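Local atomic coordinates of dipeptide Epimerase (Enterococcus faecalis V583, PDB entry 3JW7), a protein that belongs to the mandelate racemase/muconate lactonizing enzyme family of the enolase superfamily and holds a magnesium ion in its barrel domain. Residues D132-I137 and D318-F323; V151-D156 and L336-L341; F155-I160 and K185-A190. One frame throughout, in Å; residues are numbered along the deposited sequence.

Contact 1 of 3, residues D132-I137 and D318-F323; sequences DITLGI and DLDATF. With ILE (isoleucine), chain I.
Asp320 reaches across to Thr134 with one carboxylate oxygen, OD2. Its CB lies 4.0 Å from the backbone O of Asp132. With CG between the backbone N and the carbonyl carbon (chi1 57°), OD2 lies beside Thr134 and OD1 beside the ligand nitrogen. OD2 accepts two bonds from the same face of its plane: Thr134 N at 2.8 Å on the anti side, and the hydroxyl OG1 at 2.9 Å on the syn side. OD1 instead takes the amino N of the bound isoleucine, also 2.8 Å away. This is the seam of the enolase-type (beta/alpha) barrel, where strand 128-135, the first, meets the loop leaving strand 314-317, the last. Threonine suits its place because OG1, while donating to Asp320, accepts from the isoleucine N; Asp318 OD2 supplies that nitrogen with a further acceptor at 2.8 Å and is also salt-bridged to Lys159. Farther along the seam, Asp132 OD1 and Asp318 OD1 approach to 2.5 Å, their carboxylate planes 55° apart, and Asp132 OD2 is salt-bridged to Arg187. Next to the acids the contact turns apolar: Ile133 CD1 rests 3.7 Å from Phe323 CD2, with Ile133 CG1 in plane at the ring edge.

Contact 2 of 3, residues V151-D156 and L336-L341; sequences VKLGFD and LEAKPL
Phe155 lays one ring face against Pro340, whose CD stands 3.9 Å from the ring centroid and only 9° off the normal, a CH-pi contact over the face. The phenylalanine follows a Schellman motif that ends helix 140-152 of the enolase-type barrel and leads the chain into the second barrel strand. Gly154 makes that turn with phi 108°, a backbone angle at which any CB would collide with the carbonyl O of Leu153, and its N bonds back to Val151 O at 2.9 Å. Proline is well matched to the facing position: its rigid ring offers polarised C-H groups to the aromatic face, and its nitrogen, which carries no hydrogen, can lie over the same face without losing a bond. Pro340 CB reaches farther along the ring to Phe155 CD1, 3.7 Å away. With CG beside its own backbone N (chi1 -72°), the Phe155 ring extends to the peptide joining Lys339 to Pro340, CZ 3.3 Å from Lys339 C. The opposite face of the ring packs against Ile133 of the first strand, which makes the aromatic residue a buried link between loop and barrel. Nearer the surface, Leu153 CD1 meets Ala338 CB at 4.3 Å, and a water lies near the carbonyl oxygens of both residues. Pro340 CG, the carbon between CB and CD, lies 3.4 Å from Gly154 O.

Contact 3 of 3, residues F155-I160 and K185-A190; sequences FDTLKI and KLRLDA. With MG (magnesium ion), chain L; TYR (tyrosine), chain J.
Lys159 NZ, whose CE lies 3.2 Å from Asp189 OD2, is gripped by several oxygens: it donates to O of the bound tyrosine at 2.9 Å and forms salt bridges with Glu215 and Asp318. Its chain runs extended from a CG anti to the backbone N (chi1 175°), which carries NZ the full length of a lysine into the barrel. Asp189 comes from the next strand and binds the magnesium ion through OD2 at 2.3 Å; Glu215 and Asp240 add two more protein ligands, and Lys161 also bonds to Asp189 OD2. The two strands, 157-160 and 185-189, are the ends of a beta-alpha-beta crossover through helix 166-180. They pair in parallel, each carbonyl-to-amide link nearly straight in the middle of the ladder, as in Ile160 N to Arg187 O at 2.8 Å. Leu158, Ile160, Leu186 and Leu188 share the face turned to the helices, where branched apolar chains fill the layer; Leu158 CB meets Leu186 CD2 at 3.8 Å. On the inward face Thr157 CG2 sits centrally over the guanidinium of Arg187, 3.5 Å from CZ, while Arg187 NE is salt-bridged to Glu212. Since magnesium takes tyrosine OXT and Lys159 takes O, the carboxylate of the ligand is held at both oxygens, which should limit its rotation; the metal and the lysine probably offset part of its negative charge.

Overall arrangement
The bound isoleucine and tyrosine are joined by a peptide bond, isoleucine C to tyrosine N at 1.3 Å, and contacts 1 and 3 hold opposite ends of the pair: the amino nitrogen at contact 1, the carboxylate and the magnesium ion at contact 3. Their centres are about 9 Å apart, and Lys159 NZ to Asp318 OD2, 2.9 Å, ties one site to the other. Contact 2 lies farther out, about 10 Å from contact 1 and 13 Å from contact 3 between centres. The Phe155 side chain is about 10 Å from isoleucine, so this contact is packing away from the ligand. It joins contact 1 through Phe155 CZ, 3.6 Å from Phe323 CE2, and shares Phe155 and Asp156 with contact 3.

Contact 1 of 3, residues D132-I137 and D318-F323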
# COMPACT_ATOMS: atom_id res chain seq x y z
N ASP A 132 10.46 -2.24 3.29
CA ASP A 132 10.80 -3.63 3.54
C ASP A 132 10.64 -4.29 2.17
O ASP A 132 10.47 -3.61 1.16
CB ASP A 132 9.82 -4.27 4.53
CG ASP A 132 8.36 -4.27 4.03
OD1 ASP A 132 8.12 -4.32 2.81
OD2 ASP A 132 7.44 -4.25 4.88
N ILE A 133 10.71 -5.61 2.13
CA ILE A 133 10.49 -6.34 0.90
C ILE A 133 9.74 -7.57 1.37
O ILE A 133 10.01 -8.09 2.45
CB ILE A 133 11.81 -6.73 0.17
CG1 ILE A 133 11.48 -7.37 -1.19
CG2 ILE A 133 12.63 -7.70 1.02
CD1 ILE A 133 12.66 -7.47 -2.15
N THR A 134 8.78 -8.01 0.56
CA THR A 134 7.94 -9.15 0.89
C THR A 134 8.41 -10.49 0.35
O THR A 134 8.88 -10.59 -0.79
CB THR A 134 6.50 -8.91 0.38
OG1 THR A 134 5.98 -7.72 0.97
CG2 THR A 134 5.59 -10.09 0.75
N LEU A 135 8.27 -11.52 1.18
CA LEU A 135 8.62 -12.89 0.82
C LEU A 135 7.31 -13.64 0.71
O LEU A 135 6.60 -13.81 1.70
CB LEU A 135 9.48 -13.53 1.91
CG LEU A 135 10.83 -12.88 2.24
CD1 LEU A 135 11.52 -13.67 3.34
CD2 LEU A 135 11.70 -12.84 0.99
N GLY A 136 6.98 -14.08 -0.50
CA GLY A 136 5.74 -14.81 -0.71
C GLY A 136 5.76 -16.19 -0.06
O GLY A 136 6.83 -16.74 0.24
N ILE A 137 4.58 -16.74 0.16
CA ILE A 137 4.45 -18.05 0.79
C ILE A 137 5.16 -19.14 -0.02
O ILE A 137 5.02 -19.21 -1.24
CB ILE A 137 2.97 -18.46 0.94
CG1 ILE A 137 2.25 -17.46 1.86
CG2 ILE A 137 2.86 -19.88 1.49
CD1 ILE A 137 0.77 -17.77 2.09
N ASP A 318 5.95 -0.46 3.21
CA ASP A 318 5.98 -1.72 2.51
C ASP A 318 5.60 -1.33 1.08
O ASP A 318 4.47 -1.50 0.66
CB ASP A 318 4.94 -2.69 3.09
CG ASP A 318 4.80 -3.96 2.25
OD1 ASP A 318 5.83 -4.51 1.80
OD2 ASP A 318 3.66 -4.42 2.06
N LEU A 319 6.57 -0.76 0.36
CA LEU A 319 6.35 -0.32 -1.01
C LEU A 319 7.30 -1.05 -1.94
O LEU A 319 8.27 -0.48 -2.44
CB LEU A 319 6.58 1.20 -1.12
CG LEU A 319 5.66 2.06 -0.25
CD1 LEU A 319 6.07 3.53 -0.33
CD2 LEU A 319 4.23 1.88 -0.70
N ASP A 320 7.00 -2.32 -2.19
CA ASP A 320 7.85 -3.17 -3.01
C ASP A 320 7.23 -3.69 -4.30
O ASP A 320 7.83 -4.54 -4.96
CB ASP A 320 8.33 -4.35 -2.15
CG ASP A 320 7.17 -5.15 -1.55
OD1 ASP A 320 6.03 -4.63 -1.45
OD2 ASP A 320 7.39 -6.32 -1.18
N ALA A 321 6.07 -3.17 -4.68
CA ALA A 321 5.40 -3.64 -5.90
C ALA A 321 6.21 -3.52 -7.19
O ALA A 321 6.06 -4.34 -8.10
CB ALA A 321 4.05 -2.93 -6.06
N THR A 322 7.08 -2.52 -7.29
CA THR A 322 7.87 -2.37 -8.51
C THR A 322 8.98 -3.41 -8.63
O THR A 322 9.47 -3.67 -9.73
CB THR A 322 8.54 -0.98 -8.60
OG1 THR A 322 9.55 -0.87 -7.59
CG2 THR A 322 7.51 0.14 -8.44
N PHE A 323 9.36 -4.02 -7.51
CA PHE A 323 10.45 -5.00 -7.51
C PHE A 323 10.15 -6.28 -8.30
O PHE A 323 11.08 -6.98 -8.70
CB PHE A 323 10.84 -5.38 -6.08
CG PHE A 323 11.20 -4.21 -5.19
CD1 PHE A 323 11.40 -2.94 -5.72
CD2 PHE A 323 11.33 -4.39 -3.82
CE1 PHE A 323 11.72 -1.86 -4.90
CE2 PHE A 323 11.65 -3.32 -2.99
CZ PHE A 323 11.85 -2.06 -3.53
N ILE I . 3.91 -6.00 -0.21
CA ILE I . 2.64 -6.04 -1.00
C ILE I . 1.52 -6.71 -0.21
O ILE I . 1.77 -7.62 0.59
CB ILE I . 2.80 -6.82 -2.33
CG1 ILE I . 3.42 -8.19 -2.04
CG2 ILE I . 3.62 -6.00 -3.32
CD1 ILE I . 3.32 -9.18 -3.20

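Contact 2 of 3, residues V151-D156 and L336-L341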
# COMPACT_ATOMS: atom_id res chain seq x y z
N VAL A 151 18.53 -9.84 2.15
CA VAL A 151 19.39 -9.16 3.11
C VAL A 151 20.68 -8.72 2.41
O VAL A 151 21.22 -7.66 2.69
CB VAL A 151 19.75 -10.07 4.30
CG1 VAL A 151 20.81 -9.40 5.17
CG2 VAL A 151 18.50 -10.35 5.12
N LYS A 152 21.14 -9.55 1.48
CA LYS A 152 22.36 -9.25 0.74
C LYS A 152 22.16 -8.01 -0.12
O LYS A 152 23.10 -7.28 -0.41
CB LYS A 152 22.76 -10.44 -0.13
CG LYS A 152 24.23 -10.47 -0.52
CD LYS A 152 24.57 -11.73 -1.29
CE LYS A 152 24.16 -12.99 -0.53
NZ LYS A 152 24.79 -13.07 0.82
N LEU A 153 20.92 -7.77 -0.53
CA LEU A 153 20.62 -6.60 -1.35
C LEU A 153 20.53 -5.34 -0.49
O LEU A 153 20.36 -4.25 -1.01
CB LEU A 153 19.31 -6.81 -2.12
CG LEU A 153 19.32 -7.93 -3.17
CD1 LEU A 153 17.92 -8.13 -3.72
CD2 LEU A 153 20.29 -7.58 -4.29
N GLY A 154 20.65 -5.51 0.82
CA GLY A 154 20.61 -4.35 1.70
C GLY A 154 19.36 -4.18 2.54
O GLY A 154 19.26 -3.22 3.31
N PHE A 155 18.40 -5.09 2.41
CA PHE A 155 17.17 -4.98 3.19
C PHE A 155 17.38 -5.41 4.64
O PHE A 155 17.90 -6.49 4.91
CB PHE A 155 16.08 -5.85 2.55
CG PHE A 155 15.54 -5.28 1.26
CD1 PHE A 155 14.48 -4.38 1.27
CD2 PHE A 155 16.12 -5.62 0.05
CE1 PHE A 155 14.00 -3.82 0.09
CE2 PHE A 155 15.65 -5.07 -1.15
CZ PHE A 155 14.59 -4.17 -1.12
N ASP A 156 16.97 -4.54 5.57
CA ASP A 156 17.11 -4.83 6.99
C ASP A 156 15.75 -5.19 7.60
O ASP A 156 15.64 -5.46 8.80
CB ASP A 156 17.72 -3.63 7.72
CG ASP A 156 16.80 -2.41 7.73
OD1 ASP A 156 17.25 -1.34 8.20
OD2 ASP A 156 15.64 -2.52 7.28
N LEU A 336 12.47 0.26 -10.59
CA LEU A 336 12.14 -1.16 -10.52
C LEU A 336 13.20 -1.86 -9.67
O LEU A 336 13.04 -3.03 -9.29
CB LEU A 336 12.16 -1.77 -11.92
CG LEU A 336 10.83 -1.97 -12.66
CD1 LEU A 336 9.99 -0.71 -12.63
CD2 LEU A 336 11.14 -2.38 -14.09
N GLU A 337 14.28 -1.15 -9.37
CA GLU A 337 15.38 -1.71 -8.59
C GLU A 337 14.99 -2.16 -7.19
O GLU A 337 14.41 -1.39 -6.42
CB GLU A 337 16.53 -0.69 -8.47
CG GLU A 337 17.78 -1.29 -7.84
CD GLU A 337 18.86 -0.27 -7.53
OE1 GLU A 337 18.88 0.82 -8.15
OE2 GLU A 337 19.71 -0.57 -6.67
N ALA A 338 15.33 -3.40 -6.85
CA ALA A 338 15.04 -3.94 -5.53
C ALA A 338 16.05 -3.38 -4.54
O ALA A 338 17.15 -3.90 -4.40
CB ALA A 338 15.11 -5.47 -5.56
N LYS A 339 15.66 -2.29 -3.87
CA LYS A 339 16.50 -1.64 -2.88
C LYS A 339 15.61 -1.08 -1.77
O LYS A 339 14.47 -0.67 -2.03
CB LYS A 339 17.31 -0.49 -3.52
CG LYS A 339 16.46 0.49 -4.32
CD LYS A 339 17.25 1.75 -4.68
CE LYS A 339 16.49 2.61 -5.67
NZ LYS A 339 15.15 3.01 -5.13
N PRO A 340 16.11 -1.06 -0.53
CA PRO A 340 15.34 -0.55 0.61
C PRO A 340 15.16 0.96 0.64
O PRO A 340 14.16 1.46 1.14
CB PRO A 340 16.13 -1.06 1.81
CG PRO A 340 17.54 -1.06 1.31
CD PRO A 340 17.39 -1.64 -0.08
N LEU A 341 16.13 1.69 0.09
CA LEU A 341 16.05 3.15 0.09
C LEU A 341 15.36 3.75 -1.14
O LEU A 341 15.83 3.60 -2.27
CB LEU A 341 17.46 3.74 0.23
CG LEU A 341 17.54 5.27 0.27
CD1 LEU A 341 16.71 5.79 1.43
CD2 LEU A 341 18.99 5.69 0.41
O HOH W 1 19.66 -3.39 -3.24

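Contact 3 of 3, residues F155-I160 and K185-A190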
# COMPACT_ATOMS: atom_id res chain seq x y z
N PHE A 155 18.40 -5.09 2.41
CA PHE A 155 17.17 -4.98 3.19
C PHE A 155 17.38 -5.41 4.64
O PHE A 155 17.90 -6.49 4.91
CB PHE A 155 16.08 -5.85 2.55
CG PHE A 155 15.54 -5.28 1.26
CD1 PHE A 155 14.48 -4.38 1.27
CD2 PHE A 155 16.12 -5.62 0.05
CE1 PHE A 155 14.00 -3.82 0.09
CE2 PHE A 155 15.65 -5.07 -1.15
CZ PHE A 155 14.59 -4.17 -1.12
N ASP A 156 16.97 -4.54 5.57
CA ASP A 156 17.11 -4.83 6.99
C ASP A 156 15.75 -5.19 7.60
O ASP A 156 15.64 -5.46 8.80
CB ASP A 156 17.72 -3.63 7.72
CG ASP A 156 16.80 -2.41 7.73
OD1 ASP A 156 17.25 -1.34 8.20
OD2 ASP A 156 15.64 -2.52 7.28
N THR A 157 14.71 -5.18 6.77
CA THR A 157 13.37 -5.51 7.22
C THR A 157 12.68 -6.37 6.18
O THR A 157 12.56 -5.97 5.03
CB THR A 157 12.54 -4.25 7.43
OG1 THR A 157 13.22 -3.37 8.33
CG2 THR A 157 11.16 -4.62 7.99
N LEU A 158 12.23 -7.55 6.60
CA LEU A 158 11.55 -8.47 5.70
C LEU A 158 10.10 -8.68 6.15
O LEU A 158 9.84 -8.88 7.33
CB LEU A 158 12.27 -9.82 5.70
CG LEU A 158 13.77 -9.78 5.42
CD1 LEU A 158 14.34 -11.19 5.54
CD2 LEU A 158 14.04 -9.20 4.04
N LYS A 159 9.18 -8.64 5.19
CA LYS A 159 7.77 -8.87 5.48
C LYS A 159 7.48 -10.30 5.07
O LYS A 159 7.51 -10.63 3.88
CB LYS A 159 6.90 -7.88 4.69
CG LYS A 159 5.40 -8.12 4.84
CD LYS A 159 4.60 -6.92 4.34
CE LYS A 159 3.13 -7.28 4.17
NZ LYS A 159 2.26 -6.09 3.93
N ILE A 160 7.22 -11.16 6.05
CA ILE A 160 6.98 -12.58 5.81
C ILE A 160 5.52 -12.96 5.63
O ILE A 160 4.71 -12.78 6.53
CB ILE A 160 7.53 -13.43 6.99
CG1 ILE A 160 9.00 -13.09 7.24
CG2 ILE A 160 7.35 -14.91 6.69
CD1 ILE A 160 9.61 -13.82 8.43
N LYS A 185 14.90 -7.16 11.01
CA LYS A 185 13.54 -7.03 11.53
C LYS A 185 12.61 -7.89 10.69
O LYS A 185 12.69 -7.88 9.47
CB LYS A 185 13.06 -5.58 11.49
CG LYS A 185 13.83 -4.64 12.39
CD LYS A 185 13.10 -3.31 12.58
CE LYS A 185 12.94 -2.55 11.27
NZ LYS A 185 12.32 -1.20 11.47
N LEU A 186 11.73 -8.63 11.36
CA LEU A 186 10.78 -9.49 10.67
C LEU A 186 9.35 -9.16 11.08
O LEU A 186 9.00 -9.22 12.26
CB LEU A 186 11.07 -10.96 10.98
CG LEU A 186 12.46 -11.52 10.64
CD1 LEU A 186 12.53 -12.98 11.09
CD2 LEU A 186 12.73 -11.40 9.15
N ARG A 187 8.53 -8.80 10.10
CA ARG A 187 7.13 -8.53 10.36
C ARG A 187 6.38 -9.62 9.61
O ARG A 187 6.82 -10.05 8.54
CB ARG A 187 6.74 -7.12 9.87
CG ARG A 187 7.09 -6.80 8.43
CD ARG A 187 6.81 -5.33 8.09
NE ARG A 187 7.50 -4.40 8.99
CZ ARG A 187 7.98 -3.21 8.61
NH1 ARG A 187 7.87 -2.80 7.36
NH2 ARG A 187 8.59 -2.43 9.50
N LEU A 188 5.29 -10.11 10.19
CA LEU A 188 4.51 -11.19 9.59
C LEU A 188 3.18 -10.68 9.06
O LEU A 188 2.64 -9.71 9.57
CB LEU A 188 4.21 -12.28 10.63
CG LEU A 188 5.36 -12.78 11.50
CD1 LEU A 188 4.84 -13.91 12.38
CD2 LEU A 188 6.52 -13.28 10.63
N ASP A 189 2.65 -11.37 8.06
CA ASP A 189 1.36 -11.01 7.48
C ASP A 189 0.63 -12.29 7.14
O ASP A 189 1.04 -13.02 6.23
CB ASP A 189 1.57 -10.17 6.22
CG ASP A 189 0.27 -9.58 5.70
OD1 ASP A 189 -0.81 -10.08 6.08
OD2 ASP A 189 0.34 -8.62 4.90
N ALA A 190 -0.46 -12.57 7.85
CA ALA A 190 -1.24 -13.78 7.66
C ALA A 190 -2.40 -13.61 6.68
O ALA A 190 -3.06 -14.58 6.34
CB ALA A 190 -1.77 -14.26 9.00
MG MG L . -1.16 -6.87 4.60
N TYR J . 0.30 -6.24 -0.44
CA TYR J . -0.89 -6.76 0.22
C TYR J . -0.77 -6.74 1.75
O TYR J . -0.15 -5.78 2.27
CB TYR J . -1.17 -8.19 -0.26
CG TYR J . -1.48 -8.31 -1.75
CD1 TYR J . -0.94 -9.36 -2.50
CD2 TYR J . -2.34 -7.42 -2.39
CE1 TYR J . -1.25 -9.52 -3.85
CE2 TYR J . -2.67 -7.58 -3.75
CZ TYR J . -2.11 -8.63 -4.47
OH TYR J . -2.43 -8.83 -5.80
OXT TYR J . -1.31 -7.66 2.40
O HOH W 2 -2.73 -8.21 5.87